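Local coordinates for protein dihydroorotate dehydrogenase (Schistosoma mansoni, PDB 6UY4) that probably catalyses the FMN-dependent oxidation of (S)-dihydroorotate to orotate by a quinone, a step of de novo pyrimidine synthesis, at residues Gly113-Asn118 with Phe143-His148; His109-Thr114 with Gly167-Cys172; Asn118-Asn123 with Gly171-Ser176. All blocks are in the same frame, centred on the assembly; numbering follows the deposited sequence.

Interaction 1. Residues Gly113-Asn118 with Phe143-His148; sequences GTVTPN and FNSDGH. With FMN (flavin mononucleotide), chain G.
The methyl CG2 of Thr114 sits over one face of the Phe143 ring, 4.0 Å from the centroid and 5° off the normal, a CH-pi contact. The threonine divides its two branches between protein and flavin. With OG1 anti to the carbonyl carbon (chi1 -69°), CG2 falls anti to the backbone N, while OG1 accepts the FMN N3 hydrogen at 2.7 Å. Thr114 N donates to FMN O4 at 3.2 Å, and a cis peptide precedes it. This is the C-terminal end of strand 109-115 in the TIM-type barrel of the dihydroorotate dehydrogenases, where the flavin is held. Further out, Ser145 CB comes within 3.4 Å of Thr114 O and also touches Thr116 OG1. The imidazole of His148 turns one face to Pro117, whose CA sits 3.4 Å from the ring centroid in a second CH-pi contact, and Val115 CG1 packs at the ring's edge. His148 N donates to Pro117 O at 3.0 Å, nearly straight at hydrogen (174°) but from above the carbonyl plane. Thr116 OG1 donates to Asn118 O within residues 113-118. Behind these, Phe190 of helix 179-190 meets the His148 ring edge-to-face, and Asn169 OD1 also partners Thr114 OG1.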
loop_
_atom_site.group_PDB
_atom_site.type_symbol
_atom_site.label_atom_id
_atom_site.label_comp_id
_atom_site.label_asym_id
_atom_site.label_seq_id
_atom_site.Cartn_x
_atom_site.Cartn_y
_atom_site.Cartn_z
ATOM N N GLY A 113 7.378 -3.515 0.458
ATOM C CA GLY A 113 6.824 -4.397 -0.550
ATOM C C GLY A 113 6.402 -3.640 -1.791
ATOM O O GLY A 113 6.516 -2.410 -1.835
ATOM N N THR A 114 5.902 -4.345 -2.803
ATOM C CA THR A 114 5.691 -5.790 -2.752
ATOM C C THR A 114 6.969 -6.567 -3.067
ATOM O O THR A 114 7.679 -6.248 -4.020
ATOM C CB THR A 114 4.581 -6.213 -3.740
ATOM O OG1 THR A 114 3.314 -5.731 -3.273
ATOM C CG2 THR A 114 4.521 -7.723 -3.884
ATOM N N VAL A 115 7.253 -7.586 -2.256
ATOM C CA VAL A 115 8.455 -8.401 -2.384
ATOM C C VAL A 115 8.070 -9.750 -2.974
ATOM O O VAL A 115 7.137 -10.404 -2.492
ATOM C CB VAL A 115 9.163 -8.579 -1.029
ATOM C CG1 VAL A 115 10.475 -9.328 -1.208
ATOM C CG2 VAL A 115 9.397 -7.231 -0.371
ATOM N N THR A 116 8.788 -10.162 -4.013
ATOM C CA THR A 116 8.646 -11.458 -4.656
ATOM C C THR A 116 9.763 -12.391 -4.212
ATOM O O THR A 116 10.807 -11.939 -3.732
ATOM C CB THR A 116 8.672 -11.301 -6.181
ATOM O OG1 THR A 116 9.872 -10.623 -6.574
ATOM C CG2 THR A 116 7.461 -10.509 -6.659
ATOM N N PRO A 117 9.573 -13.716 -4.337
ATOM C CA PRO A 117 10.637 -14.652 -3.937
ATOM C C PRO A 117 11.940 -14.432 -4.689
ATOM O O PRO A 117 12.988 -14.210 -4.072
ATOM C CB PRO A 117 10.030 -16.024 -4.256
ATOM C CG PRO A 117 8.565 -15.810 -4.148
ATOM C CD PRO A 117 8.321 -14.422 -4.668
ATOM N N ASN A 118 11.890 -14.493 -6.027
ATOM C CA ASN A 118 13.083 -14.238 -6.818
ATOM C C ASN A 118 13.148 -12.770 -7.231
ATOM O O ASN A 118 12.111 -12.112 -7.365
ATOM C CB ASN A 118 13.093 -15.116 -8.066
ATOM C CG ASN A 118 13.037 -16.595 -7.740
ATOM O OD1 ASN A 118 13.658 -17.055 -6.782
ATOM N ND2 ASN A 118 12.286 -17.347 -8.537
ATOM N N PHE A 143 5.342 -5.362 -10.085
ATOM C CA PHE A 143 6.091 -6.017 -9.011
ATOM C C PHE A 143 7.577 -6.134 -9.369
ATOM O O PHE A 143 8.093 -7.206 -9.694
ATOM C CB PHE A 143 5.499 -7.395 -8.685
ATOM C CG PHE A 143 4.127 -7.342 -8.067
ATOM C CD1 PHE A 143 3.360 -8.492 -7.964
ATOM C CD2 PHE A 143 3.607 -6.151 -7.587
ATOM C CE1 PHE A 143 2.102 -8.453 -7.397
ATOM C CE2 PHE A 143 2.348 -6.106 -7.021
ATOM C CZ PHE A 143 1.594 -7.259 -6.926
ATOM N N ASN A 144 8.255 -4.993 -9.295
ATOM C CA ASN A 144 9.705 -4.943 -9.449
ATOM C C ASN A 144 10.328 -5.002 -8.057
ATOM O O ASN A 144 10.250 -4.036 -7.291
ATOM C CB ASN A 144 10.137 -3.690 -10.210
ATOM C CG ASN A 144 9.524 -2.420 -9.648
ATOM O OD1 ASN A 144 8.351 -2.393 -9.280
ATOM N ND2 ASN A 144 10.322 -1.360 -9.578
ATOM N N SER A 145 10.936 -6.139 -7.726
ATOM C CA SER A 145 11.457 -6.368 -6.388
ATOM C C SER A 145 12.850 -6.973 -6.479
ATOM O O SER A 145 13.242 -7.539 -7.502
ATOM C CB SER A 145 10.532 -7.284 -5.575
ATOM O OG SER A 145 10.953 -7.367 -4.225
ATOM N N ASP A 146 13.596 -6.846 -5.384
ATOM C CA ASP A 146 14.944 -7.390 -5.283
ATOM C C ASP A 146 14.973 -8.822 -4.763
ATOM O O ASP A 146 16.062 -9.373 -4.573
ATOM C CB ASP A 146 15.804 -6.501 -4.377
ATOM C CG ASP A 146 16.086 -5.144 -4.989
ATOM O OD1 ASP A 146 15.623 -4.895 -6.122
ATOM O OD2 ASP A 146 16.772 -4.328 -4.337
ATOM N N GLY A 147 13.817 -9.433 -4.528
ATOM C CA GLY A 147 13.749 -10.794 -4.042
ATOM C C GLY A 147 13.617 -10.864 -2.530
ATOM O O GLY A 147 13.772 -9.879 -1.805
ATOM N N HIS A 148 13.322 -12.076 -2.055
ATOM C CA HIS A 148 13.151 -12.290 -0.620
ATOM C C HIS A 148 14.448 -12.032 0.136
ATOM O O HIS A 148 14.457 -11.333 1.155
ATOM C CB HIS A 148 12.657 -13.712 -0.354
ATOM C CG HIS A 148 11.185 -13.889 -0.545
ATOM N ND1 HIS A 148 10.349 -12.851 -0.895
ATOM C CD2 HIS A 148 10.397 -14.984 -0.430
ATOM C CE1 HIS A 148 9.110 -13.299 -0.991
ATOM N NE2 HIS A 148 9.111 -14.591 -0.714
HETATM N N1 FMN G . 0.346 -1.671 -3.698
HETATM C C2 FMN G . 0.809 -2.912 -3.306
HETATM O O2 FMN G . 0.120 -3.622 -2.575
HETATM N N3 FMN G . 2.043 -3.359 -3.731
HETATM C C4 FMN G . 2.821 -2.569 -4.552
HETATM O O4 FMN G . 3.921 -2.968 -4.931
HETATM C C4A FMN G . 2.360 -1.319 -4.949
HETATM N N5 FMN G . 3.133 -0.525 -5.770
HETATM C C5A FMN G . 2.675 0.716 -6.161
HETATM C C6 FMN G . 3.462 1.512 -6.987
HETATM C C7 FMN G . 3.007 2.763 -7.388
HETATM C C7M FMN G . 3.860 3.617 -8.280
HETATM C C8 FMN G . 1.764 3.219 -6.960
HETATM C C8M FMN G . 1.271 4.569 -7.391
HETATM C C9 FMN G . 0.978 2.420 -6.135
HETATM C C9A FMN G . 1.431 1.168 -5.731
HETATM N N10 FMN G . 0.657 0.369 -4.906
HETATM C C10 FMN G . 1.118 -0.872 -4.519
HETATM C "C1'" FMN G . -0.690 0.828 -4.433
HETATM C "C2'" FMN G . -0.559 1.634 -3.146
HETATM O "O2'" FMN G . 0.138 0.881 -2.179
HETATM C "C3'" FMN G . -1.929 1.997 -2.591
HETATM O "O3'" FMN G . -2.720 0.834 -2.488
HETATM C "C4'" FMN G . -2.653 3.022 -3.458
HETATM O "O4'" FMN G . -1.733 3.775 -4.219
HETATM C "C5'" FMN G . -3.438 3.955 -2.552
HETATM O "O5'" FMN G . -3.911 5.068 -3.268
HETATM P P FMN G . -3.347 6.524 -2.887
HETATM O O1P FMN G . -4.060 7.542 -3.741
HETATM O O2P FMN G . -3.569 6.807 -1.420
HETATM O O3P FMN G . -1.873 6.564 -3.199
#

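Interaction 2. Residues His109-Thr114 with Gly167-Cys172; sequences HIEVGT and GVNLGC. With FMN (flavin mononucleotide), chain G.
Asn169 reaches across to both Glu111 and Thr114, and its two amide atoms have different tasks. Its ND2 donates to Glu111 OE2 at 3.3 Å, meeting the anti side of that oxygen somewhat out of the carboxylate plane; the carboxylate and amide planes are only 13° apart. Asn200 OD1 is a further acceptor for ND2. The amide oxygen OD1 receives the hydroxyl of Thr114, although the modelled separation of OG1 and OD1 is too short to be taken literally. The remaining carboxylate oxygen, Glu111 OE1, is bonded to Gln352 NE2 and Tyr196 OH, so both oxygens of this buried carboxylate have polar partners. With CG anti to the backbone N (chi1 -176°), Glu111 directs an extended chain over the same sheet face as Asn169.

The main chains pair as neighbouring parallel strands of the barrel. Gly167 N donates to Ile110 O at 2.9 Å and Asn169 N to Val112 O at 2.7 Å, whereas the Val112 N bond to Gly167 O is weak. Val112 and Val168 turn to the opposite face, where they touch Ile166 and Phe190 respectively. With its hydrogen given to Asn169 OD1, the threonine hydroxyl meets FMN N3 as an acceptor, which is consistent with the Glu111-Asn169-Thr114 chain orienting it for the flavin N3-H.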
loop_
_atom_site.group_PDB
_atom_site.type_symbol
_atom_site.label_atom_id
_atom_site.label_comp_id
_atom_site.label_asym_id
_atom_site.label_seq_id
_atom_site.Cartn_x
_atom_site.Cartn_y
_atom_site.Cartn_z
ATOM N N HIS A 109 3.817 3.895 10.357
ATOM C CA HIS A 109 4.190 2.566 9.902
ATOM C C HIS A 109 4.478 2.602 8.409
ATOM O O HIS A 109 3.871 3.374 7.661
ATOM C CB HIS A 109 3.106 1.526 10.221
ATOM C CG HIS A 109 1.801 1.769 9.531
ATOM N ND1 HIS A 109 0.847 2.631 10.026
ATOM C CD2 HIS A 109 1.284 1.247 8.394
ATOM C CE1 HIS A 109 -0.199 2.636 9.217
ATOM N NE2 HIS A 109 0.042 1.806 8.219
ATOM N N ILE A 110 5.423 1.765 7.989
ATOM C CA ILE A 110 5.805 1.623 6.590
ATOM C C ILE A 110 5.519 0.192 6.163
ATOM O O ILE A 110 5.830 -0.756 6.893
ATOM C CB ILE A 110 7.291 1.970 6.360
ATOM C CG1 ILE A 110 7.643 3.304 7.020
ATOM C CG2 ILE A 110 7.609 2.007 4.873
ATOM C CD1 ILE A 110 6.871 4.477 6.472
ATOM N N GLU A 111 4.931 0.037 4.983
ATOM C CA GLU A 111 4.607 -1.274 4.430
ATOM C C GLU A 111 5.611 -1.567 3.316
ATOM O O GLU A 111 5.417 -1.182 2.164
ATOM C CB GLU A 111 3.165 -1.312 3.928
ATOM C CG GLU A 111 2.712 -2.668 3.411
ATOM C CD GLU A 111 1.204 -2.761 3.278
ATOM O OE1 GLU A 111 0.498 -2.372 4.234
ATOM O OE2 GLU A 111 0.722 -3.217 2.219
ATOM N N VAL A 112 6.699 -2.246 3.678
ATOM C CA VAL A 112 7.701 -2.646 2.699
ATOM C C VAL A 112 7.096 -3.671 1.749
ATOM O O VAL A 112 6.381 -4.590 2.168
ATOM C CB VAL A 112 8.947 -3.207 3.408
ATOM C CG1 VAL A 112 9.998 -3.633 2.394
ATOM C CG2 VAL A 112 9.517 -2.180 4.373
ATOM N N GLY A 113 7.378 -3.515 0.458
ATOM C CA GLY A 113 6.824 -4.397 -0.550
ATOM C C GLY A 113 6.402 -3.640 -1.791
ATOM O O GLY A 113 6.516 -2.410 -1.835
ATOM N N THR A 114 5.902 -4.345 -2.803
ATOM C CA THR A 114 5.691 -5.790 -2.752
ATOM C C THR A 114 6.969 -6.567 -3.067
ATOM O O THR A 114 7.679 -6.248 -4.020
ATOM C CB THR A 114 4.581 -6.213 -3.740
ATOM O OG1 THR A 114 3.314 -5.731 -3.273
ATOM C CG2 THR A 114 4.521 -7.723 -3.884
ATOM N N GLY A 167 5.450 -3.398 8.131
ATOM C CA GLY A 167 4.792 -4.547 7.546
ATOM C C GLY A 167 5.433 -4.934 6.232
ATOM O O GLY A 167 6.123 -4.117 5.614
ATOM N N VAL A 168 5.224 -6.171 5.790
ATOM C CA VAL A 168 5.787 -6.665 4.540
ATOM C C VAL A 168 4.648 -7.145 3.654
ATOM O O VAL A 168 3.811 -7.946 4.086
ATOM C CB VAL A 168 6.808 -7.793 4.778
ATOM C CG1 VAL A 168 7.341 -8.308 3.452
ATOM C CG2 VAL A 168 7.947 -7.297 5.652
ATOM N N ASN A 169 4.617 -6.652 2.418
ATOM C CA ASN A 169 3.614 -7.034 1.436
ATOM C C ASN A 169 4.209 -8.095 0.518
ATOM O O ASN A 169 5.163 -7.820 -0.217
ATOM C CB ASN A 169 3.150 -5.820 0.632
ATOM C CG ASN A 169 1.986 -6.137 -0.281
ATOM O OD1 ASN A 169 2.153 -6.771 -1.323
ATOM N ND2 ASN A 169 0.797 -5.689 0.100
ATOM N N LEU A 170 3.640 -9.297 0.555
ATOM C CA LEU A 170 4.192 -10.435 -0.167
ATOM C C LEU A 170 3.536 -10.583 -1.534
ATOM O O LEU A 170 2.339 -10.329 -1.696
ATOM C CB LEU A 170 4.003 -11.715 0.646
ATOM C CG LEU A 170 4.475 -11.614 2.097
ATOM C CD1 LEU A 170 4.016 -12.819 2.895
ATOM C CD2 LEU A 170 5.985 -11.474 2.154
ATOM N N GLY A 171 4.334 -11.001 -2.518
ATOM C CA GLY A 171 3.845 -11.220 -3.863
ATOM C C GLY A 171 4.485 -12.449 -4.479
ATOM O O GLY A 171 5.304 -13.124 -3.855
ATOM N N CYS A 172 4.094 -12.724 -5.721
ATOM C CA CYS A 172 4.603 -13.862 -6.468
ATOM C C CYS A 172 5.327 -13.385 -7.721
ATOM O O CYS A 172 5.087 -12.283 -8.224
ATOM C CB CYS A 172 3.475 -14.828 -6.855
ATOM S SG CYS A 172 2.268 -14.140 -8.007
HETATM N N1 FMN G . 0.346 -1.671 -3.698
HETATM C C2 FMN G . 0.809 -2.912 -3.306
HETATM O O2 FMN G . 0.120 -3.622 -2.575
HETATM N N3 FMN G . 2.043 -3.359 -3.731
HETATM C C4 FMN G . 2.821 -2.569 -4.552
HETATM O O4 FMN G . 3.921 -2.968 -4.931
HETATM C C4A FMN G . 2.360 -1.319 -4.949
HETATM N N5 FMN G . 3.133 -0.525 -5.770
HETATM C C5A FMN G . 2.675 0.716 -6.161
HETATM C C6 FMN G . 3.462 1.512 -6.987
HETATM C C7 FMN G . 3.007 2.763 -7.388
HETATM C C7M FMN G . 3.860 3.617 -8.280
HETATM C C8 FMN G . 1.764 3.219 -6.960
HETATM C C8M FMN G . 1.271 4.569 -7.391
HETATM C C9 FMN G . 0.978 2.420 -6.135
HETATM C C9A FMN G . 1.431 1.168 -5.731
HETATM N N10 FMN G . 0.657 0.369 -4.906
HETATM C C10 FMN G . 1.118 -0.872 -4.519
HETATM C "C1'" FMN G . -0.690 0.828 -4.433
HETATM C "C2'" FMN G . -0.559 1.634 -3.146
HETATM O "O2'" FMN G . 0.138 0.881 -2.179
HETATM C "C3'" FMN G . -1.929 1.997 -2.591
HETATM O "O3'" FMN G . -2.720 0.834 -2.488
HETATM C "C4'" FMN G . -2.653 3.022 -3.458
HETATM O "O4'" FMN G . -1.733 3.775 -4.219
HETATM C "C5'" FMN G . -3.438 3.955 -2.552
HETATM O "O5'" FMN G . -3.911 5.068 -3.268
HETATM P P FMN G . -3.347 6.524 -2.887
HETATM O O1P FMN G . -4.060 7.542 -3.741
HETATM O O2P FMN G . -3.569 6.807 -1.420
HETATM O O3P FMN G . -1.873 6.564 -3.199
#

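Interaction 3. Residues Asn118-Asn123 with Gly171-Ser176; sequences NPQLGN and GCNKTS
Asn118 and Asn173 are joined by a pair of hydrogen bonds in which one side-chain amide grips both ends of one backbone residue. Asn118 N donates to Asn173 OD1 at 2.9 Å, in the carbonyl plane and on a lone pair. Asn173 ND2 returns a bond to Asn118 O at 3.0 Å; it is nearly straight and lies in the plane of the donor amide, yet reaches the acceptor from above the carbonyl plane. CG anti to the carbonyl carbon (chi1 -77°) carries the Asn173 amide to Asn118, and chi2 of 114° turns OD1 and ND2 to its N and O. A third polar link runs from Lys174 N to Gln120 OE1, modelled so short that its length is doubtful. The glutamine NE2 is bonded to Phe143 O.

Both segments are irregular loops that follow adjacent strands, 109-115 and 165-170, at the C-terminal end of the TIM-type barrel. The second forms a type I turn from Asn173 to Ser176 and leads into helix 179-190, whose Asp182 accepts a hydrogen from Asn173 N.

Van der Waals contacts flank these polar groups. CB of Gln120 lies 3.8 Å from Asn173 ND2 as the two chains slide past each other in opposite directions, their amide planes almost perpendicular (88°). CB of Asn118 approaches Asn173 OD1 to 3.4 Å, and the Lys174 side chain, crossing that of Gln120 at about a right angle, brings its CB beside OE1.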
loop_
_atom_site.group_PDB
_atom_site.type_symbol
_atom_site.label_atom_id
_atom_site.label_comp_id
_atom_site.label_asym_id
_atom_site.label_seq_id
_atom_site.Cartn_x
_atom_site.Cartn_y
_atom_site.Cartn_z
ATOM N N ASN A 118 11.890 -14.493 -6.027
ATOM C CA ASN A 118 13.083 -14.238 -6.818
ATOM C C ASN A 118 13.148 -12.770 -7.231
ATOM O O ASN A 118 12.111 -12.112 -7.365
ATOM C CB ASN A 118 13.093 -15.116 -8.066
ATOM C CG ASN A 118 13.037 -16.595 -7.740
ATOM O OD1 ASN A 118 13.658 -17.055 -6.782
ATOM N ND2 ASN A 118 12.286 -17.347 -8.537
ATOM N N PRO A 119 14.350 -12.230 -7.421
ATOM C CA PRO A 119 14.467 -10.859 -7.937
ATOM C C PRO A 119 13.792 -10.733 -9.296
ATOM O O PRO A 119 13.991 -11.562 -10.187
ATOM C CB PRO A 119 15.982 -10.643 -8.029
ATOM C CG PRO A 119 16.559 -11.601 -7.035
ATOM C CD PRO A 119 15.659 -12.803 -7.063
ATOM N N GLN A 120 12.984 -9.688 -9.448
ATOM C CA GLN A 120 12.134 -9.529 -10.618
ATOM C C GLN A 120 12.355 -8.158 -11.238
ATOM O O GLN A 120 12.578 -7.174 -10.526
ATOM C CB GLN A 120 10.657 -9.710 -10.250
ATOM C CG GLN A 120 9.756 -10.053 -11.419
ATOM C CD GLN A 120 8.366 -10.453 -10.974
ATOM O OE1 GLN A 120 7.834 -11.474 -11.406
ATOM N NE2 GLN A 120 7.769 -9.649 -10.103
ATOM N N LEU A 121 12.285 -8.099 -12.570
ATOM C CA LEU A 121 12.516 -6.839 -13.265
ATOM C C LEU A 121 11.245 -6.000 -13.343
ATOM O O LEU A 121 11.289 -4.781 -13.145
ATOM C CB LEU A 121 13.067 -7.105 -14.668
ATOM C CG LEU A 121 14.467 -7.719 -14.750
ATOM C CD1 LEU A 121 14.804 -8.084 -16.186
ATOM C CD2 LEU A 121 15.500 -6.760 -14.182
ATOM N N GLY A 122 10.115 -6.631 -13.633
ATOM C CA GLY A 122 8.860 -5.923 -13.785
ATOM C C GLY A 122 8.556 -5.616 -15.236
ATOM O O GLY A 122 9.247 -6.044 -16.164
ATOM N N ASN A 123 7.488 -4.845 -15.425
ATOM C CA ASN A 123 7.062 -4.473 -16.763
ATOM C C ASN A 123 8.003 -3.429 -17.358
ATOM O O ASN A 123 8.797 -2.793 -16.658
ATOM C CB ASN A 123 5.629 -3.941 -16.740
ATOM C CG ASN A 123 4.618 -5.012 -16.369
ATOM O OD1 ASN A 123 4.765 -6.178 -16.737
ATOM N ND2 ASN A 123 3.582 -4.617 -15.639
ATOM N N GLY A 171 4.334 -11.001 -2.518
ATOM C CA GLY A 171 3.845 -11.220 -3.863
ATOM C C GLY A 171 4.485 -12.449 -4.479
ATOM O O GLY A 171 5.304 -13.124 -3.855
ATOM N N CYS A 172 4.094 -12.724 -5.721
ATOM C CA CYS A 172 4.603 -13.862 -6.468
ATOM C C CYS A 172 5.327 -13.385 -7.721
ATOM O O CYS A 172 5.087 -12.283 -8.224
ATOM C CB CYS A 172 3.475 -14.828 -6.855
ATOM S SG CYS A 172 2.268 -14.140 -8.007
ATOM N N ASN A 173 6.220 -14.233 -8.221
ATOM C CA ASN A 173 6.947 -13.919 -9.440
ATOM C C ASN A 173 6.040 -14.069 -10.659
ATOM O O ASN A 173 4.999 -14.730 -10.620
ATOM C CB ASN A 173 8.174 -14.819 -9.581
ATOM C CG ASN A 173 9.315 -14.394 -8.678
ATOM O OD1 ASN A 173 9.695 -15.114 -7.754
ATOM N ND2 ASN A 173 9.874 -13.219 -8.945
ATOM N N LYS A 174 6.452 -13.431 -11.757
ATOM C CA LYS A 174 5.676 -13.506 -12.991
ATOM C C LYS A 174 5.728 -14.908 -13.588
ATOM O O LYS A 174 4.707 -15.431 -14.048
ATOM C CB LYS A 174 6.190 -12.474 -13.996
ATOM C CG LYS A 174 5.408 -12.410 -15.299
ATOM C CD LYS A 174 6.042 -11.420 -16.268
ATOM C CE LYS A 174 5.243 -11.306 -17.558
ATOM N NZ LYS A 174 3.880 -10.752 -17.326
ATOM N N THR A 175 6.905 -15.530 -13.581
ATOM C CA THR A 175 7.103 -16.861 -14.135
ATOM C C THR A 175 6.884 -17.964 -13.105
ATOM O O THR A 175 7.427 -19.063 -13.262
ATOM C CB THR A 175 8.508 -16.974 -14.730
ATOM O OG1 THR A 175 9.467 -17.086 -13.671
ATOM C CG2 THR A 175 8.829 -15.738 -15.554
ATOM N N SER A 176 6.103 -17.696 -12.064
ATOM C CA SER A 176 5.929 -18.661 -10.988
ATOM C C SER A 176 5.022 -19.806 -11.421
ATOM O O SER A 176 4.021 -19.603 -12.112
ATOM C CB SER A 176 5.348 -17.976 -9.753
ATOM O OG SER A 176 5.104 -18.914 -8.720
#

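Interactions 1 and 2 share Gly113 and Thr114, and both touch FMN; their centres are about 9 Å apart. The strand pairing of interaction 2 continues into the loops through probable hydrogen bonds from Val115 N to Asn169 O and from Gly171 N to Val115 O, each 2.9 Å. Interaction 3, centred about 7 Å from interaction 1 and 14 Å from interaction 2, joins the continuations of the same two strands, about 18 Å from the centre of the chain. Asn118 belongs to interactions 1 and 3, and Gln120 ties residues 118-123 to Phe143. The side chain of Gln120 is about 9 Å from FMN and does not touch the flavin.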